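RctB replication initiator protein (Vibrio cholerae, PDB 5UBE) initiates replication of the second chromosome of the cholera bacterium, its N-terminal domain probably contributing to DNA binding through a helix-turn-helix fold. Local coordinates at residues D29-Y34 / H112-P117; F21-A26 / G61-T66; R13-G18 / E103-K108; V45-L50 / A79-R84. All coordinates share one frame; numbering follows the deposited sequence.

Contact 1: residues D29-Y34 / H112-P117; sequences DWIEQY and HRFINP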
loop_
_atom_site.group_PDB
_atom_site.type_symbol
_atom_site.label_atom_id
_atom_site.label_comp_id
_atom_site.label_asym_id
_atom_site.label_seq_id
_atom_site.Cartn_x
_atom_site.Cartn_y
_atom_site.Cartn_z
ATOM N N ASP A 29 -12.943 4.950 -4.074
ATOM C CA ASP A 29 -13.513 5.173 -5.404
ATOM C C ASP A 29 -12.473 5.002 -6.510
ATOM O O ASP A 29 -12.791 4.482 -7.585
ATOM C CB ASP A 29 -14.128 6.569 -5.497
ATOM C CG ASP A 29 -15.240 6.792 -4.486
ATOM O OD1 ASP A 29 -15.992 5.839 -4.180
ATOM O OD2 ASP A 29 -15.360 7.934 -4.003
ATOM N N TRP A 30 -11.238 5.463 -6.273
ATOM C CA TRP A 30 -10.193 5.388 -7.290
ATOM C C TRP A 30 -9.972 3.959 -7.755
ATOM O O TRP A 30 -9.657 3.720 -8.929
ATOM C CB TRP A 30 -8.882 5.950 -6.737
ATOM C CG TRP A 30 -8.927 7.392 -6.358
ATOM C CD1 TRP A 30 -9.946 8.280 -6.596
ATOM C CD2 TRP A 30 -7.890 8.135 -5.700
ATOM N NE1 TRP A 30 -9.610 9.517 -6.106
ATOM C CE2 TRP A 30 -8.353 9.461 -5.561
ATOM C CE3 TRP A 30 -6.621 7.806 -5.209
ATOM C CZ2 TRP A 30 -7.593 10.459 -4.941
ATOM C CZ3 TRP A 30 -5.862 8.806 -4.603
ATOM C CH2 TRP A 30 -6.355 10.115 -4.472
ATOM N N ILE A 31 -10.096 3.001 -6.836
ATOM C CA ILE A 31 -9.753 1.608 -7.132
ATOM C C ILE A 31 -10.668 1.050 -8.213
ATOM O O ILE A 31 -10.218 0.334 -9.116
ATOM C CB ILE A 31 -9.802 0.766 -5.838
ATOM C CG1 ILE A 31 -8.576 1.063 -4.974
ATOM C CG2 ILE A 31 -9.911 -0.736 -6.141
ATOM C CD1 ILE A 31 -8.659 0.490 -3.537
ATOM N N GLU A 32 -11.962 1.369 -8.144
ATOM C CA GLU A 32 -12.855 1.017 -9.243
ATOM C C GLU A 32 -12.489 1.757 -10.520
ATOM O O GLU A 32 -12.656 1.216 -11.618
ATOM C CB GLU A 32 -14.308 1.300 -8.858
ATOM C CG GLU A 32 -14.737 0.546 -7.584
ATOM C CD GLU A 32 -16.236 0.581 -7.323
ATOM O OE1 GLU A 32 -16.908 1.535 -7.782
ATOM O OE2 GLU A 32 -16.735 -0.353 -6.655
ATOM N N GLN A 33 -11.976 2.983 -10.406
ATOM C CA GLN A 33 -11.596 3.712 -11.612
ATOM C C GLN A 33 -10.290 3.206 -12.208
ATOM O O GLN A 33 -10.119 3.273 -13.429
ATOM C CB GLN A 33 -11.487 5.210 -11.328
ATOM C CG GLN A 33 -12.819 5.887 -11.090
ATOM C CD GLN A 33 -12.650 7.357 -10.789
ATOM O OE1 GLN A 33 -11.980 7.718 -9.832
ATOM N NE2 GLN A 33 -13.229 8.216 -11.628
ATOM N N TYR A 34 -9.369 2.692 -11.378
ATOM C CA TYR A 34 -8.101 2.172 -11.899
ATOM C C TYR A 34 -8.321 1.065 -12.920
ATOM O O TYR A 34 -7.483 0.854 -13.807
ATOM C CB TYR A 34 -7.241 1.616 -10.764
ATOM C CG TYR A 34 -6.619 2.611 -9.816
ATOM C CD1 TYR A 34 -6.250 3.884 -10.232
ATOM C CD2 TYR A 34 -6.375 2.253 -8.488
ATOM C CE1 TYR A 34 -5.667 4.777 -9.346
ATOM C CE2 TYR A 34 -5.798 3.132 -7.604
ATOM C CZ TYR A 34 -5.438 4.386 -8.035
ATOM O OH TYR A 34 -4.858 5.236 -7.124
ATOM N N HIS A 112 3.730 4.084 0.483
ATOM C CA HIS A 112 3.039 4.041 -0.799
ATOM C C HIS A 112 1.731 4.790 -0.658
ATOM O O HIS A 112 0.927 4.477 0.227
ATOM C CB HIS A 112 2.805 2.598 -1.251
ATOM C CG HIS A 112 4.072 1.830 -1.395
ATOM N ND1 HIS A 112 4.636 1.543 -2.619
ATOM C CD2 HIS A 112 4.927 1.357 -0.461
ATOM C CE1 HIS A 112 5.771 0.892 -2.432
ATOM N NE2 HIS A 112 5.971 0.766 -1.133
ATOM N N ARG A 113 1.527 5.770 -1.531
ATOM C CA ARG A 113 0.369 6.652 -1.508
ATOM C C ARG A 113 -0.384 6.486 -2.816
ATOM O O ARG A 113 0.217 6.544 -3.888
ATOM C CB ARG A 113 0.802 8.109 -1.313
ATOM C CG ARG A 113 -0.196 9.154 -1.806
ATOM C CD ARG A 113 0.382 10.536 -1.584
ATOM N NE ARG A 113 0.945 10.641 -0.240
ATOM C CZ ARG A 113 1.756 11.609 0.170
ATOM N NH1 ARG A 113 2.120 12.578 -0.661
ATOM N NH2 ARG A 113 2.210 11.605 1.417
ATOM N N PHE A 114 -1.684 6.232 -2.724
ATOM C CA PHE A 114 -2.492 6.121 -3.924
ATOM C C PHE A 114 -2.408 7.418 -4.712
ATOM O O PHE A 114 -2.309 8.505 -4.137
ATOM C CB PHE A 114 -3.942 5.801 -3.559
ATOM C CG PHE A 114 -4.167 4.345 -3.164
ATOM C CD1 PHE A 114 -4.280 3.355 -4.141
ATOM C CD2 PHE A 114 -4.265 3.974 -1.826
ATOM C CE1 PHE A 114 -4.499 2.033 -3.787
ATOM C CE2 PHE A 114 -4.473 2.632 -1.459
ATOM C CZ PHE A 114 -4.590 1.665 -2.446
ATOM N N ILE A 115 -2.394 7.294 -6.036
ATOM C CA ILE A 115 -2.315 8.433 -6.940
ATOM C C ILE A 115 -3.679 8.609 -7.589
ATOM O O ILE A 115 -4.289 7.637 -8.049
ATOM C CB ILE A 115 -1.210 8.243 -8.002
ATOM C CG1 ILE A 115 0.122 7.895 -7.336
ATOM C CG2 ILE A 115 -1.036 9.518 -8.819
ATOM C CD1 ILE A 115 1.293 7.835 -8.286
ATOM N N ASN A 116 -4.164 9.840 -7.598
ATOM C CA ASN A 116 -5.465 10.145 -8.174
ATOM C C ASN A 116 -5.499 9.720 -9.638
ATOM O O ASN A 116 -4.568 10.037 -10.390
ATOM C CB ASN A 116 -5.737 11.648 -8.039
ATOM C CG ASN A 116 -7.183 12.008 -8.298
ATOM O OD1 ASN A 116 -7.766 11.607 -9.307
ATOM N ND2 ASN A 116 -7.774 12.767 -7.383
ATOM N N PRO A 117 -6.531 9.003 -10.084
ATOM C CA PRO A 117 -6.609 8.651 -11.509
ATOM C C PRO A 117 -6.556 9.860 -12.438
ATOM O O PRO A 117 -6.001 9.753 -13.540
ATOM C CB PRO A 117 -7.950 7.914 -11.618
ATOM C CG PRO A 117 -8.220 7.403 -10.217
ATOM C CD PRO A 117 -7.673 8.480 -9.315
#

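Contact 2: residues F21-A26 / G61-T66; sequences FEVSEA and GLVSTT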
loop_
_atom_site.group_PDB
_atom_site.type_symbol
_atom_site.label_atom_id
_atom_site.label_comp_id
_atom_site.label_asym_id
_atom_site.label_seq_id
_atom_site.Cartn_x
_atom_site.Cartn_y
_atom_site.Cartn_z
ATOM N N PHE A 21 1.437 1.401 3.447
ATOM C CA PHE A 21 0.439 1.988 2.561
ATOM C C PHE A 21 -0.343 3.057 3.308
ATOM O O PHE A 21 -0.916 2.787 4.367
ATOM C CB PHE A 21 -0.529 0.928 2.042
ATOM C CG PHE A 21 0.132 -0.129 1.218
ATOM C CD1 PHE A 21 0.292 0.041 -0.145
ATOM C CD2 PHE A 21 0.619 -1.282 1.813
ATOM C CE1 PHE A 21 0.917 -0.941 -0.902
ATOM C CE2 PHE A 21 1.240 -2.260 1.062
ATOM C CZ PHE A 21 1.390 -2.099 -0.280
ATOM N N GLU A 22 -0.393 4.255 2.744
ATOM C CA GLU A 22 -1.174 5.328 3.347
ATOM C C GLU A 22 -2.661 5.101 3.067
ATOM O O GLU A 22 -3.072 4.977 1.907
ATOM C CB GLU A 22 -0.683 6.669 2.805
ATOM C CG GLU A 22 -1.608 7.832 3.003
ATOM C CD GLU A 22 -1.240 8.987 2.087
ATOM O OE1 GLU A 22 -0.094 9.482 2.197
ATOM O OE2 GLU A 22 -2.081 9.369 1.243
ATOM N N VAL A 23 -3.460 5.030 4.135
ATOM C CA VAL A 23 -4.899 4.849 3.999
ATOM C C VAL A 23 -5.523 6.110 3.418
ATOM O O VAL A 23 -5.168 7.232 3.799
ATOM C CB VAL A 23 -5.516 4.503 5.362
ATOM C CG1 VAL A 23 -7.035 4.465 5.264
ATOM C CG2 VAL A 23 -4.969 3.163 5.863
ATOM N N SER A 24 -6.440 5.936 2.468
ATOM C CA SER A 24 -7.216 7.064 1.969
ATOM C C SER A 24 -8.618 6.587 1.638
ATOM O O SER A 24 -8.785 5.596 0.922
ATOM C CB SER A 24 -6.562 7.692 0.734
ATOM O OG SER A 24 -7.502 7.916 -0.314
ATOM N N GLU A 25 -9.623 7.311 2.125
ATOM C CA GLU A 25 -10.995 6.980 1.759
ATOM C C GLU A 25 -11.317 7.338 0.316
ATOM O O GLU A 25 -12.190 6.703 -0.290
ATOM C CB GLU A 25 -11.964 7.669 2.713
ATOM C CG GLU A 25 -11.949 7.018 4.079
ATOM C CD GLU A 25 -12.759 7.794 5.094
ATOM O OE1 GLU A 25 -12.757 7.379 6.263
ATOM O OE2 GLU A 25 -13.397 8.807 4.712
ATOM N N ALA A 26 -10.654 8.361 -0.242
ATOM C CA ALA A 26 -10.827 8.682 -1.657
ATOM C C ALA A 26 -10.408 7.520 -2.547
ATOM O O ALA A 26 -11.034 7.277 -3.589
ATOM C CB ALA A 26 -10.028 9.938 -2.025
ATOM N N GLY A 61 -3.414 5.794 10.057
ATOM C CA GLY A 61 -3.375 6.187 8.669
ATOM C C GLY A 61 -2.550 5.283 7.794
ATOM O O GLY A 61 -2.340 5.608 6.623
ATOM N N LEU A 62 -2.060 4.165 8.323
ATOM C CA LEU A 62 -1.200 3.267 7.561
ATOM C C LEU A 62 -1.737 1.846 7.626
ATOM O O LEU A 62 -2.498 1.485 8.531
ATOM C CB LEU A 62 0.241 3.284 8.082
ATOM C CG LEU A 62 0.878 4.643 8.358
ATOM C CD1 LEU A 62 2.054 4.497 9.307
ATOM C CD2 LEU A 62 1.305 5.314 7.048
ATOM N N VAL A 63 -1.321 1.056 6.634
ATOM C CA VAL A 63 -1.487 -0.393 6.574
ATOM C C VAL A 63 -0.150 -0.980 6.135
ATOM O O VAL A 63 0.460 -0.484 5.189
ATOM C CB VAL A 63 -2.598 -0.807 5.587
ATOM C CG1 VAL A 63 -2.602 -2.322 5.401
ATOM C CG2 VAL A 63 -3.952 -0.325 6.073
ATOM N N SER A 64 0.327 -2.009 6.826
ATOM C CA SER A 64 1.631 -2.553 6.467
ATOM C C SER A 64 1.449 -3.834 5.659
ATOM O O SER A 64 0.373 -4.437 5.660
ATOM C CB SER A 64 2.469 -2.812 7.723
ATOM O OG SER A 64 1.854 -3.787 8.533
ATOM N N THR A 65 2.503 -4.231 4.930
ATOM C CA THR A 65 2.469 -5.541 4.268
ATOM C C THR A 65 2.305 -6.670 5.286
ATOM O O THR A 65 1.661 -7.687 4.993
ATOM C CB THR A 65 3.725 -5.749 3.402
ATOM O OG1 THR A 65 4.908 -5.515 4.175
ATOM C CG2 THR A 65 3.720 -4.794 2.264
ATOM N N THR A 66 2.825 -6.496 6.505
ATOM C CA THR A 66 2.624 -7.522 7.532
ATOM C C THR A 66 1.143 -7.680 7.854
ATOM O O THR A 66 0.630 -8.802 7.941
ATOM C CB THR A 66 3.423 -7.186 8.796
ATOM O OG1 THR A 66 4.818 -7.413 8.542
ATOM C CG2 THR A 66 2.981 -8.073 9.986
#

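Contact 3: residues R13-G18 / E103-K108; sequences RTHKDG and EGLAGK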
loop_
_atom_site.group_PDB
_atom_site.type_symbol
_atom_site.label_atom_id
_atom_site.label_comp_id
_atom_site.label_asym_id
_atom_site.label_seq_id
_atom_site.Cartn_x
_atom_site.Cartn_y
_atom_site.Cartn_z
ATOM N N ARG A 13 4.988 0.859 15.044
ATOM C CA ARG A 13 5.542 0.416 13.769
ATOM C C ARG A 13 7.061 0.341 13.841
ATOM O O ARG A 13 7.705 1.177 14.481
ATOM C CB ARG A 13 5.129 1.375 12.649
ATOM C CG ARG A 13 3.629 1.580 12.523
ATOM C CD ARG A 13 3.075 0.858 11.323
ATOM N NE ARG A 13 1.661 1.145 11.108
ATOM C CZ ARG A 13 0.740 0.212 10.882
ATOM N NH1 ARG A 13 1.085 -1.069 10.821
ATOM N NH2 ARG A 13 -0.526 0.560 10.701
ATOM N N THR A 14 7.626 -0.693 13.198
ATOM C CA THR A 14 9.068 -0.908 13.070
ATOM C C THR A 14 9.355 -1.473 11.684
ATOM O O THR A 14 8.455 -1.612 10.849
ATOM C CB THR A 14 9.623 -1.886 14.122
ATOM O OG1 THR A 14 9.201 -3.220 13.800
ATOM C CG2 THR A 14 9.160 -1.526 15.526
ATOM N N HIS A 15 10.624 -1.830 11.447
ATOM C CA HIS A 15 10.996 -2.408 10.157
ATOM C C HIS A 15 10.258 -3.714 9.903
ATOM O O HIS A 15 9.936 -4.032 8.754
ATOM C CB HIS A 15 12.506 -2.653 10.084
ATOM C CG HIS A 15 13.329 -1.402 10.050
ATOM N ND1 HIS A 15 13.805 -0.853 8.880
ATOM C CD2 HIS A 15 13.773 -0.600 11.049
ATOM C CE1 HIS A 15 14.501 0.236 9.157
ATOM N NE2 HIS A 15 14.496 0.411 10.467
ATOM N N LYS A 16 9.987 -4.471 10.965
ATOM C CA LYS A 16 9.243 -5.722 10.874
ATOM C C LYS A 16 7.880 -5.547 10.204
ATOM O O LYS A 16 7.338 -6.515 9.658
ATOM C CB LYS A 16 9.085 -6.312 12.286
ATOM C CG LYS A 16 8.582 -7.750 12.339
ATOM C CD LYS A 16 8.372 -8.197 13.777
ATOM C CE LYS A 16 7.537 -9.469 13.856
ATOM N NZ LYS A 16 7.207 -9.844 15.271
ATOM N N ASP A 17 7.314 -4.339 10.214
ATOM C CA ASP A 17 6.023 -4.156 9.559
ATOM C C ASP A 17 6.136 -4.290 8.045
ATOM O O ASP A 17 5.151 -4.632 7.380
ATOM C CB ASP A 17 5.426 -2.797 9.941
ATOM C CG ASP A 17 5.040 -2.722 11.421
ATOM O OD1 ASP A 17 5.952 -2.637 12.267
ATOM O OD2 ASP A 17 3.827 -2.752 11.735
ATOM N N GLY A 18 7.324 -4.046 7.489
ATOM C CA GLY A 18 7.508 -4.092 6.057
ATOM C C GLY A 18 7.107 -2.788 5.388
ATOM O O GLY A 18 7.059 -1.712 6.000
ATOM N N GLU A 103 12.943 7.938 15.489
ATOM C CA GLU A 103 12.647 8.012 16.916
ATOM C C GLU A 103 13.585 7.054 17.641
ATOM O O GLU A 103 13.150 6.069 18.246
ATOM C CB GLU A 103 11.173 7.691 17.191
ATOM C CG GLU A 103 10.221 8.765 16.690
ATOM C CD GLU A 103 8.771 8.495 17.050
ATOM O OE1 GLU A 103 8.460 7.367 17.491
ATOM O OE2 GLU A 103 7.943 9.419 16.894
ATOM N N GLY A 104 14.881 7.350 17.574
ATOM C CA GLY A 104 15.874 6.430 18.085
ATOM C C GLY A 104 15.967 5.139 17.311
ATOM O O GLY A 104 16.417 4.127 17.859
ATOM N N LEU A 105 15.543 5.143 16.047
ATOM C CA LEU A 105 15.570 3.952 15.205
ATOM C C LEU A 105 16.040 4.348 13.814
ATOM O O LEU A 105 15.350 5.092 13.110
ATOM C CB LEU A 105 14.192 3.285 15.144
ATOM C CG LEU A 105 14.079 2.011 14.302
ATOM C CD1 LEU A 105 15.255 1.076 14.562
ATOM C CD2 LEU A 105 12.753 1.305 14.562
ATOM N N ALA A 106 17.212 3.855 13.425
ATOM C CA ALA A 106 17.762 4.141 12.111
ATOM C C ALA A 106 17.048 3.312 11.045
ATOM O O ALA A 106 16.179 2.485 11.338
ATOM C CB ALA A 106 19.266 3.878 12.099
ATOM N N GLY A 107 17.423 3.533 9.788
ATOM C CA GLY A 107 16.887 2.769 8.683
ATOM C C GLY A 107 15.632 3.383 8.086
ATOM O O GLY A 107 14.990 4.269 8.655
ATOM N N LYS A 108 15.282 2.889 6.900
ATOM C CA LYS A 108 14.116 3.368 6.171
ATOM C C LYS A 108 13.260 2.190 5.720
ATOM O O LYS A 108 13.693 1.032 5.731
ATOM C CB LYS A 108 14.515 4.208 4.946
ATOM C CG LYS A 108 15.501 5.330 5.225
ATOM C CD LYS A 108 15.729 6.161 3.970
ATOM C CE LYS A 108 16.750 7.265 4.195
ATOM N NZ LYS A 108 16.840 8.171 3.014
#

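Contact 4: residues V45-L50 / A79-R84; sequences VELLNL and AAIQQR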
loop_
_atom_site.group_PDB
_atom_site.type_symbol
_atom_site.label_atom_id
_atom_site.label_comp_id
_atom_site.label_asym_id
_atom_site.label_seq_id
_atom_site.Cartn_x
_atom_site.Cartn_y
_atom_site.Cartn_z
ATOM N N VAL A 45 -5.837 -5.575 -8.430
ATOM C CA VAL A 45 -7.050 -5.148 -7.735
ATOM C C VAL A 45 -7.197 -5.883 -6.409
ATOM O O VAL A 45 -7.603 -5.291 -5.403
ATOM C CB VAL A 45 -8.287 -5.337 -8.634
ATOM C CG1 VAL A 45 -9.559 -4.980 -7.876
ATOM C CG2 VAL A 45 -8.164 -4.461 -9.875
ATOM N N GLU A 46 -6.855 -7.173 -6.379
ATOM C CA GLU A 46 -6.899 -7.930 -5.128
ATOM C C GLU A 46 -6.093 -7.245 -4.033
ATOM O O GLU A 46 -6.588 -7.028 -2.921
ATOM C CB GLU A 46 -6.363 -9.346 -5.351
ATOM C CG GLU A 46 -7.295 -10.313 -6.054
ATOM C CD GLU A 46 -6.626 -11.668 -6.278
ATOM O OE1 GLU A 46 -5.400 -11.776 -6.024
ATOM O OE2 GLU A 46 -7.322 -12.617 -6.703
ATOM N N LEU A 47 -4.824 -6.939 -4.317
ATOM C CA LEU A 47 -4.015 -6.184 -3.369
ATOM C C LEU A 47 -4.702 -4.873 -2.979
ATOM O O LEU A 47 -4.790 -4.545 -1.793
ATOM C CB LEU A 47 -2.631 -5.907 -3.959
ATOM C CG LEU A 47 -1.752 -5.027 -3.068
ATOM C CD1 LEU A 47 -1.369 -5.798 -1.825
ATOM C CD2 LEU A 47 -0.517 -4.511 -3.792
ATOM N N LEU A 48 -5.201 -4.110 -3.968
ATOM C CA LEU A 48 -5.807 -2.810 -3.670
ATOM C C LEU A 48 -7.019 -2.955 -2.753
ATOM O O LEU A 48 -7.155 -2.222 -1.767
ATOM C CB LEU A 48 -6.196 -2.078 -4.960
ATOM C CG LEU A 48 -5.059 -1.923 -5.966
ATOM C CD1 LEU A 48 -5.485 -1.016 -7.090
ATOM C CD2 LEU A 48 -3.783 -1.413 -5.298
ATOM N N ASN A 49 -7.906 -3.907 -3.058
ATOM C CA ASN A 49 -9.065 -4.134 -2.200
ATOM C C ASN A 49 -8.639 -4.496 -0.781
ATOM O O ASN A 49 -9.281 -4.089 0.194
ATOM C CB ASN A 49 -9.942 -5.240 -2.789
ATOM C CG ASN A 49 -10.757 -4.768 -3.973
ATOM O OD1 ASN A 49 -10.915 -3.569 -4.181
ATOM N ND2 ASN A 49 -11.292 -5.708 -4.750
ATOM N N LEU A 50 -7.556 -5.267 -0.648
ATOM C CA LEU A 50 -7.087 -5.676 0.672
ATOM C C LEU A 50 -6.631 -4.475 1.489
ATOM O O LEU A 50 -7.025 -4.317 2.653
ATOM C CB LEU A 50 -5.950 -6.678 0.528
ATOM C CG LEU A 50 -5.585 -7.534 1.736
ATOM C CD1 LEU A 50 -6.735 -8.468 2.097
ATOM C CD2 LEU A 50 -4.321 -8.322 1.409
ATOM N N ALA A 79 6.051 -12.361 -0.486
ATOM C CA ALA A 79 6.481 -12.393 -1.874
ATOM C C ALA A 79 5.330 -12.069 -2.821
ATOM O O ALA A 79 5.523 -11.351 -3.806
ATOM C CB ALA A 79 7.089 -13.755 -2.197
ATOM N N ALA A 80 4.131 -12.599 -2.550
ATOM C CA ALA A 80 3.003 -12.336 -3.441
ATOM C C ALA A 80 2.556 -10.877 -3.355
ATOM O O ALA A 80 2.238 -10.264 -4.381
ATOM C CB ALA A 80 1.844 -13.282 -3.120
ATOM N N ILE A 81 2.523 -10.308 -2.143
ATOM C CA ILE A 81 2.247 -8.877 -1.988
ATOM C C ILE A 81 3.268 -8.058 -2.775
ATOM O O ILE A 81 2.913 -7.197 -3.591
ATOM C CB ILE A 81 2.248 -8.480 -0.497
ATOM C CG1 ILE A 81 1.216 -9.271 0.343
ATOM C CG2 ILE A 81 2.066 -6.968 -0.347
ATOM C CD1 ILE A 81 -0.240 -9.013 -0.007
ATOM N N GLN A 82 4.558 -8.337 -2.560
ATOM C CA GLN A 82 5.601 -7.588 -3.249
ATOM C C GLN A 82 5.453 -7.700 -4.763
ATOM O O GLN A 82 5.701 -6.730 -5.486
ATOM C CB GLN A 82 6.982 -8.076 -2.804
ATOM C CG GLN A 82 7.531 -7.359 -1.586
ATOM C CD GLN A 82 7.643 -5.843 -1.768
ATOM O OE1 GLN A 82 8.276 -5.371 -2.708
ATOM N NE2 GLN A 82 7.032 -5.077 -0.857
ATOM N N GLN A 83 5.067 -8.882 -5.264
ATOM C CA GLN A 83 4.867 -9.055 -6.702
ATOM C C GLN A 83 3.770 -8.129 -7.216
ATOM O O GLN A 83 3.978 -7.364 -8.166
ATOM C CB GLN A 83 4.521 -10.514 -7.015
ATOM C CG GLN A 83 4.226 -10.794 -8.502
ATOM C CD GLN A 83 3.551 -12.150 -8.715
ATOM O OE1 GLN A 83 3.865 -13.128 -8.036
ATOM N NE2 GLN A 83 2.606 -12.200 -9.641
ATOM N N ARG A 84 2.584 -8.196 -6.601
ATOM C CA ARG A 84 1.504 -7.287 -6.982
ATOM C C ARG A 84 1.922 -5.834 -6.797
ATOM O O ARG A 84 1.611 -4.980 -7.636
ATOM C CB ARG A 84 0.248 -7.602 -6.174
ATOM C CG ARG A 84 -0.406 -8.921 -6.549
ATOM C CD ARG A 84 -1.106 -9.515 -5.339
ATOM N NE ARG A 84 -1.988 -10.637 -5.666
ATOM C CZ ARG A 84 -1.585 -11.904 -5.764
ATOM N NH1 ARG A 84 -0.303 -12.225 -5.576
ATOM N NH2 ARG A 84 -2.461 -12.858 -6.062
#

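Contact 1: residues D29-Y34 / H112-P117
Pro117 and Asn116 lie over one face of the Trp30 indole, where strand 108-114 gives way to helix 117-120. Pro117 CD sits 3.5 Å from the centroid of the Trp30 five-membered ring. Asn116 CA is 3.6 Å from the centroid of the Trp30 six-membered ring and only 4° off its normal, so two CH-pi contacts share this face. Trp30 keeps CG beside its backbone N (chi1 -63°), which carries the indole out from the helix and across the loop. The amide of Asn116 is inclined to the indole, with ND2 3.4 Å from Trp30 CZ2, while OD1 is engaged by the backbone N of Asn118 as an N-cap of helix 117-120. At the far end of the indole, Trp30 CZ3 reaches Phe114 CB at 3.7 Å, and the carbonyl oxygen of Phe114 lies near the ring plane at the edge. Strand 108-114 pairs antiparallel with strand 94-100, a hairpin consistent with the wing of a winged-helix domain, and helix 26-34 packs against its C-terminal end. Tyr34 reaches the same loop one helical turn after Trp30: its OH donates to Ile115 O at 2.6 Å, tilted 32° from the carbonyl plane. That hydroxyl also lies at the edge of the Phe114 ring, 3.6 Å from CD1. Pro117 touches both aromatics, CD against the Trp30 face and CG 3.8 Å from Tyr34 CE1. Leu48 of helix 42-55 packs on Ile31, Tyr34 and Phe114.

Contact 2: residues F21-A26 / G61-T66
Phe21 and Val63 form an antiparallel hydrogen-bonded pair, with Phe21 N donating to Val63 O at 2.7 Å and Val63 N to Phe21 O at 2.9 Å. Val23 N continues the ladder to Gly61 O at 2.8 Å, a straight bond (168° at the hydrogen) although the donor stands well above the carbonyl plane. Between these rungs Glu22 faces Leu62 as a non-hydrogen-bonded pair, and Leu62 CA makes a CA-H...O contact with Phe21 O at 3.2 Å. Strand 62-64 is an outermost strand of the mixed sheet, next to strand 20-22; in a winged-helix reading it would be the short strand between the first two helices of the core. Phe21 and Val63 point to the side of the sheet where helices 42-55 and 65-71 pack. Val63 sets CG1 anti to its backbone N (chi1 172°), which puts CG2 anti to the carbonyl carbon and 3.6 Å from Val23 CG2. The edge of the Phe21 ring meets Thr65 at the start of helix 65-71, CE2 lying 3.7 Å from Thr65 CG2. Ser64 is the N-cap of that helix, and its backbone N bonds to the carboxylate of Glu67. On the other side, Glu22 OE1 forms a salt bridge with Arg113 of strand 108-114.

Contact 3: residues R13-G18 / E103-K108
Leu105 opens the contact by laying its isobutyl end alongside His15: CD2 comes within 4.1 Å of His15 CD2 and 4.5 Å of Thr14 CB, the His15 and Leu105 side chains running past each other in opposite directions. Leu105 CG is anti to the backbone N (chi1 -179°), which extends the branch toward the histidine. Ala106 follows with the polar link, its carbonyl O accepting from His15 NE2 at 2.8 Å. The acceptor is only 7° out of the imidazole plane and the donor lies in the carbonyl plane, so the bond fixes the ring's orientation, with NE2 as the donor nitrogen. Gly107, with no side chain, passes close to the ring edge, its C 3.5 Å from His15 CE1. Lys108 brings its backbone N to 3.6 Å from the same CE1 while its CB points away. On the other segment, Asp17 steadies the turn carrying His15: its OD1 takes the backbone N of Thr14 at 2.7 Å. The ring of Phe101 also meets His15. The contact lies on the surface, joining the 3-10 turn ahead of strand 20-22 to the loop between strands 94-100 and 108-114, which would be the tip of the wing in a winged-helix domain.

Contact 4: residues V45-L50 / A79-R84
Glu46 OE1 accepts a hydrogen bond from Arg84 NH2 at 3.1 Å, a nearly straight salt bridge with 163° at the hydrogen. Carboxylate and guanidinium are almost coplanar, and the oxygen meets the guanidinium at its edge; NE, at 3.6 Å from Glu46 OE1, stands farther off, so one N-H carries the link. On the same guanidinium, NH1 turns back along its own helix to make a weak bond to Ala80 O at 3.4 Å. Beside the ion pair the contact is apolar. Leu47 holds CG anti to its backbone N (chi1 176°), reaching toward helix 78-91, where its two methyls divide the work: CD1 packs 3.9 Å from Ile81 CD1, and CD2 lies 4.0 Å from Arg84 CB. The aliphatic part of Arg84 therefore covers Leu47 before its charged end reaches Glu46. Leu50 adds a looser touch, CD2 to Ile81 CD1 at 4.4 Å. Leu68 of helix 65-71 packs on Leu47 and Leu50, bringing the third helix against this pair. The segment axes approach to 10.0 Å at 107°, a steep crossing consistent with the three-helix core of a helix-turn-helix domain, in which helix 78-91, following helix 65-71, would occupy the recognition-helix position.

In the fold
Along the chain the first segments come in the order contact 3, 2, 1, 4 and the second ones in the order 2, 4, 3, 1, so that residues 13-18 and 103-108 enclose both contacts 2 and 4. Contacts 1 and 2 share the mixed sheet, their centres 12 Å apart, and meet where strand 20-22 adjoins strand 108-114. Contact 4 joins helices 42-55 and 78-91, its centre about 14 Å from that of contact 1 and 13 Å from that of contact 2, touching them through Leu48 and Ile81 respectively. Contact 3, about 27 Å from contact 1 between centres, ties down the opposite end. Together they assemble one compact domain, consistent with a winged helix-turn-helix.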